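Local coordinates for F-BAR domain only protein 1 (Danio rerio, PDB 5JP2) that may act early in clathrin-mediated endocytosis, binds an Eps15 peptide through its mu homology domain, and may regulate Bmp signalling through endocytosis of Bmp receptors, at residues L131-S136 with S255-E260; P196-N201 with L207-A212. One frame throughout, in Å; residues are numbered along the deposited sequence.

Interaction 1 of 2, residues L131-S136 with S255-E260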
# COMPACT_ATOMS: atom_id res chain seq x y z
N LEU B 131 8.71 -5.54 9.75
CA LEU B 131 9.16 -4.16 9.63
C LEU B 131 8.00 -3.21 9.39
O LEU B 131 7.03 -3.56 8.72
CB LEU B 131 10.16 -4.05 8.50
CG LEU B 131 10.84 -2.73 8.23
CD1 LEU B 131 12.09 -2.63 9.05
CD2 LEU B 131 11.17 -2.69 6.76
N LYS B 132 8.12 -2.00 9.94
CA LYS B 132 7.30 -0.86 9.58
C LYS B 132 8.21 0.21 9.01
O LYS B 132 9.37 0.31 9.38
CB LYS B 132 6.54 -0.29 10.77
CG LYS B 132 5.81 -1.31 11.58
CD LYS B 132 4.79 -2.06 10.77
CE LYS B 132 3.83 -2.78 11.70
NZ LYS B 132 2.85 -3.60 10.96
N TYR B 133 7.70 1.02 8.08
CA TYR B 133 8.55 2.03 7.47
C TYR B 133 7.69 3.14 6.88
O TYR B 133 6.48 3.01 6.73
CB TYR B 133 9.48 1.42 6.41
CG TYR B 133 8.81 0.72 5.26
CD1 TYR B 133 8.40 -0.59 5.37
CD2 TYR B 133 8.59 1.38 4.07
CE1 TYR B 133 7.79 -1.23 4.32
CE2 TYR B 133 7.97 0.75 3.02
CZ TYR B 133 7.58 -0.56 3.15
OH TYR B 133 6.96 -1.20 2.11
N GLN B 134 8.35 4.25 6.57
CA GLN B 134 7.69 5.50 6.25
C GLN B 134 8.48 6.22 5.17
O GLN B 134 9.70 6.20 5.19
CB GLN B 134 7.60 6.38 7.49
CG GLN B 134 6.39 7.24 7.59
CD GLN B 134 6.35 7.97 8.90
OE1 GLN B 134 7.37 8.13 9.56
NE2 GLN B 134 5.16 8.40 9.30
N ALA B 135 7.77 6.85 4.24
CA ALA B 135 8.41 7.67 3.23
C ALA B 135 7.57 8.91 2.97
O ALA B 135 6.35 8.80 2.80
CB ALA B 135 8.62 6.89 1.93
N SER B 136 8.21 10.07 2.97
CA SER B 136 7.54 11.36 2.82
C SER B 136 8.19 12.16 1.72
O SER B 136 9.41 12.09 1.54
CB SER B 136 7.58 12.17 4.10
OG SER B 136 6.96 11.50 5.17
N SER B 255 6.79 2.68 -2.72
CA SER B 255 8.08 3.15 -2.26
C SER B 255 9.22 2.68 -3.14
O SER B 255 10.26 3.34 -3.21
CB SER B 255 8.32 2.69 -0.83
OG SER B 255 8.31 1.28 -0.75
N GLY B 256 9.06 1.55 -3.80
CA GLY B 256 10.15 0.94 -4.52
C GLY B 256 10.87 -0.12 -3.73
O GLY B 256 11.67 -0.86 -4.31
N LEU B 257 10.63 -0.19 -2.43
CA LEU B 257 11.25 -1.18 -1.57
C LEU B 257 10.93 -2.59 -2.05
O LEU B 257 9.84 -2.87 -2.54
CB LEU B 257 10.79 -0.99 -0.13
CG LEU B 257 11.24 -1.97 0.95
CD1 LEU B 257 11.33 -1.26 2.24
CD2 LEU B 257 10.28 -3.12 1.11
N ASP B 258 11.91 -3.48 -1.90
CA ASP B 258 11.74 -4.88 -2.24
C ASP B 258 12.55 -5.72 -1.27
O ASP B 258 13.42 -5.21 -0.56
CB ASP B 258 12.16 -5.14 -3.69
CG ASP B 258 11.44 -6.30 -4.31
OD1 ASP B 258 10.67 -6.98 -3.60
OD2 ASP B 258 11.66 -6.55 -5.50
N VAL B 259 12.26 -7.02 -1.22
CA VAL B 259 12.93 -7.94 -0.30
C VAL B 259 13.44 -9.15 -1.07
O VAL B 259 12.77 -9.65 -1.98
CB VAL B 259 11.98 -8.35 0.84
CG1 VAL B 259 10.79 -9.10 0.31
CG2 VAL B 259 12.72 -9.14 1.88
N GLU B 260 14.64 -9.61 -0.73
CA GLU B 260 15.17 -10.83 -1.31
C GLU B 260 15.94 -11.59 -0.23
O GLU B 260 16.52 -10.99 0.67
CB GLU B 260 16.06 -10.55 -2.52
CG GLU B 260 17.41 -9.99 -2.19
CD GLU B 260 18.15 -9.51 -3.42
OE1 GLU B 260 17.49 -9.28 -4.45
OE2 GLU B 260 19.39 -9.38 -3.37

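Interaction 2 of 2, residues P196-N201 with L207-A212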
# COMPACT_ATOMS: atom_id res chain seq x y z
N PRO B 196 -18.80 13.59 -15.63
CA PRO B 196 -19.80 12.56 -15.91
C PRO B 196 -20.79 12.42 -14.77
O PRO B 196 -20.61 13.09 -13.76
CB PRO B 196 -18.95 11.30 -16.11
CG PRO B 196 -17.68 11.58 -15.50
CD PRO B 196 -17.44 13.03 -15.62
N PRO B 197 -21.81 11.58 -14.92
CA PRO B 197 -22.82 11.46 -13.86
C PRO B 197 -22.24 10.91 -12.57
O PRO B 197 -21.31 10.11 -12.58
CB PRO B 197 -23.84 10.48 -14.45
CG PRO B 197 -23.65 10.57 -15.90
CD PRO B 197 -22.20 10.81 -16.11
N ALA B 198 -22.81 11.36 -11.46
CA ALA B 198 -22.40 10.89 -10.15
C ALA B 198 -23.62 10.56 -9.31
O ALA B 198 -24.72 11.05 -9.55
CB ALA B 198 -21.55 11.92 -9.41
N ALA B 199 -23.39 9.73 -8.32
CA ALA B 199 -24.40 9.37 -7.34
C ALA B 199 -24.19 10.22 -6.10
O ALA B 199 -23.09 10.69 -5.83
CB ALA B 199 -24.32 7.89 -7.00
N TRP B 200 -25.27 10.45 -5.35
CA TRP B 200 -25.19 11.15 -4.08
C TRP B 200 -25.53 10.16 -2.97
O TRP B 200 -26.63 9.62 -2.94
CB TRP B 200 -26.12 12.35 -4.04
CG TRP B 200 -25.84 13.25 -2.88
CD1 TRP B 200 -24.84 14.17 -2.77
CD2 TRP B 200 -26.55 13.30 -1.64
NE1 TRP B 200 -24.88 14.79 -1.55
CE2 TRP B 200 -25.93 14.28 -0.84
CE3 TRP B 200 -27.66 12.62 -1.14
CZ2 TRP B 200 -26.38 14.58 0.43
CZ3 TRP B 200 -28.10 12.93 0.12
CH2 TRP B 200 -27.47 13.89 0.89
N ASN B 201 -24.58 9.90 -2.10
CA ASN B 201 -24.75 8.93 -1.03
C ASN B 201 -25.35 9.66 0.16
O ASN B 201 -24.76 10.63 0.65
CB ASN B 201 -23.41 8.28 -0.67
CG ASN B 201 -23.50 7.43 0.58
OD1 ASN B 201 -23.29 7.92 1.69
ND2 ASN B 201 -23.80 6.16 0.41
N LEU B 207 -20.87 13.25 -3.10
CA LEU B 207 -20.96 12.82 -4.49
C LEU B 207 -19.93 11.74 -4.80
O LEU B 207 -18.78 11.83 -4.38
CB LEU B 207 -20.72 14.00 -5.42
CG LEU B 207 -21.88 14.95 -5.64
CD1 LEU B 207 -21.40 16.05 -6.55
CD2 LEU B 207 -23.00 14.18 -6.27
N LEU B 208 -20.36 10.71 -5.52
CA LEU B 208 -19.52 9.57 -5.84
C LEU B 208 -19.38 9.38 -7.34
O LEU B 208 -20.37 9.17 -8.03
CB LEU B 208 -20.08 8.29 -5.23
CG LEU B 208 -19.36 7.00 -5.65
CD1 LEU B 208 -17.91 6.97 -5.20
CD2 LEU B 208 -20.10 5.79 -5.13
N TRP B 209 -18.15 9.46 -7.83
CA TRP B 209 -17.81 9.02 -9.17
C TRP B 209 -17.07 7.69 -9.07
O TRP B 209 -16.13 7.56 -8.28
CB TRP B 209 -16.93 10.03 -9.89
CG TRP B 209 -17.63 11.27 -10.32
CD1 TRP B 209 -18.31 11.47 -11.48
CD2 TRP B 209 -17.67 12.50 -9.62
NE1 TRP B 209 -18.78 12.75 -11.53
CE2 TRP B 209 -18.40 13.41 -10.40
CE3 TRP B 209 -17.16 12.93 -8.39
CZ2 TRP B 209 -18.65 14.70 -10.00
CZ3 TRP B 209 -17.39 14.22 -8.00
CH2 TRP B 209 -18.13 15.09 -8.80
N LYS B 210 -17.46 6.74 -9.90
CA LYS B 210 -16.71 5.50 -10.08
C LYS B 210 -15.97 5.60 -11.40
O LYS B 210 -16.59 5.79 -12.44
CB LYS B 210 -17.62 4.28 -10.08
CG LYS B 210 -18.32 3.98 -8.78
CD LYS B 210 -19.02 2.65 -8.87
CE LYS B 210 -19.70 2.27 -7.58
NZ LYS B 210 -20.39 0.96 -7.70
N LEU B 211 -14.66 5.42 -11.36
CA LEU B 211 -13.82 5.59 -12.53
C LEU B 211 -13.36 4.23 -13.03
O LEU B 211 -13.25 3.28 -12.26
CB LEU B 211 -12.60 6.44 -12.20
CG LEU B 211 -12.85 7.87 -11.75
CD1 LEU B 211 -11.55 8.57 -11.55
CD2 LEU B 211 -13.64 8.59 -12.79
N ALA B 212 -13.12 4.15 -14.33
CA ALA B 212 -12.53 2.95 -14.87
C ALA B 212 -11.12 2.79 -14.34
O ALA B 212 -10.51 3.75 -13.86
CB ALA B 212 -12.51 3.00 -16.40

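Interaction 1 of 2, residues L131-S136 with S255-E260
The hydroxyl OG of S255 is held by two partners, the backbone N of L257 and the carboxylate oxygen OE2 of E25, and Y133 OH bonds the same E25 OE2 from across the contact, so the E25 carboxylate gathers two hydroxyls that come from distant parts of the chain, and its negative charge is probably eased by them. The bond from L257 N, 3.2 Å from S255 OG at an N-H...O angle of 159°, closes an ST turn over S255-L257, with G256 at its middle. S255 OG and Y133 OH do not bond each other; they lie 4.0 Å apart, and OG comes nearer to the ring carbon CE2 of Y133, at 3.8 Å.

The apolar half of the contact is a CH-pi interaction. L257 CD1 sits over the middle of one face of the Y133 ring, 3.9 Å from its centroid and only 11° off the ring normal, while L257 CD2 lies 4.0 Å from Y133 OH. The two side chains reach for each other from opposite directions, and with L257 CG anti to its backbone N (chi1 176°) the branch is extended onto the ring.

No backbone bond links the segments: this is a side-chain contact between two sheets of the mu homology domain. Y133 belongs to strand 125-137, held between strands 39-52 and 80-83 of the large mixed sheet, whereas L257 leads into strand 258-261, the edge of the four-stranded sheet next to strand 69-73. E25 and I23 on strand 17-31 lie at the seam, where I23 and the loop residue V78 each touch both Y133 and L257.

Interaction 2 of 2, residues P196-N201 with L207-A212
Strands 199-201 and 207-210 run antiparallel with a strong twist, 131° between their short axes, and form a beta hairpin in which A199 and L208 make the hydrogen-bonded pair and W200 and L207 the non-hydrogen-bonded one. L208 N donates to A199 O over 2.7 Å, and A199 N returns a bond to L208 O at 3.1 Å. A199 O also receives a CA-H...O contact from L207.

W200 and L207 share one face of the sheet, where their side chains cross at about a right angle: L207 CD2 meets the edge of the indole at W200 CD1, 4.0 Å away. W200 NE1 hydrogen-bonds L185 O, outside the hairpin.

Beyond the paired residues, A198 and P196 pack on W209. With CG turned opposite the carbonyl carbon (chi1 -72°), the W209 indole is carried toward both: A198 CB rests on one face, 3.6 Å from the centroid of the five-membered ring, while P196 lies at the edge, its CG near W209 CD1. L226 and A228 of strand 223-231 also touch W209, so the hairpin borders the neighbouring sheet here. W209 NE1 donates to P196 O at 2.9 Å; the oxygen lies near the indole plane, but the nitrogen stands 47° above the carbonyl plane.

Overall arrangement
From the N terminus, the chain lays down strands 17-31 and 39-52, passes through the small sheet around 69-73, and returns as strand 125-137, the first half of interaction 1. It then builds strands 179-184 and 192-195 and turns back through 199-201 and 206-210, closing the short loop of interaction 2 with five residues between its segments. Only after strand 242-250 does it reach 255-260 and close the long loop of interaction 1, which spans 118 residues and contains interaction 2 entirely. Both reach the large mixed sheet, but their nearest atoms are about 21 Å apart. Interaction 2 forms the sheet's 199-201 edge, whereas interaction 1 ties its opposite end region to the sheet containing 258-261.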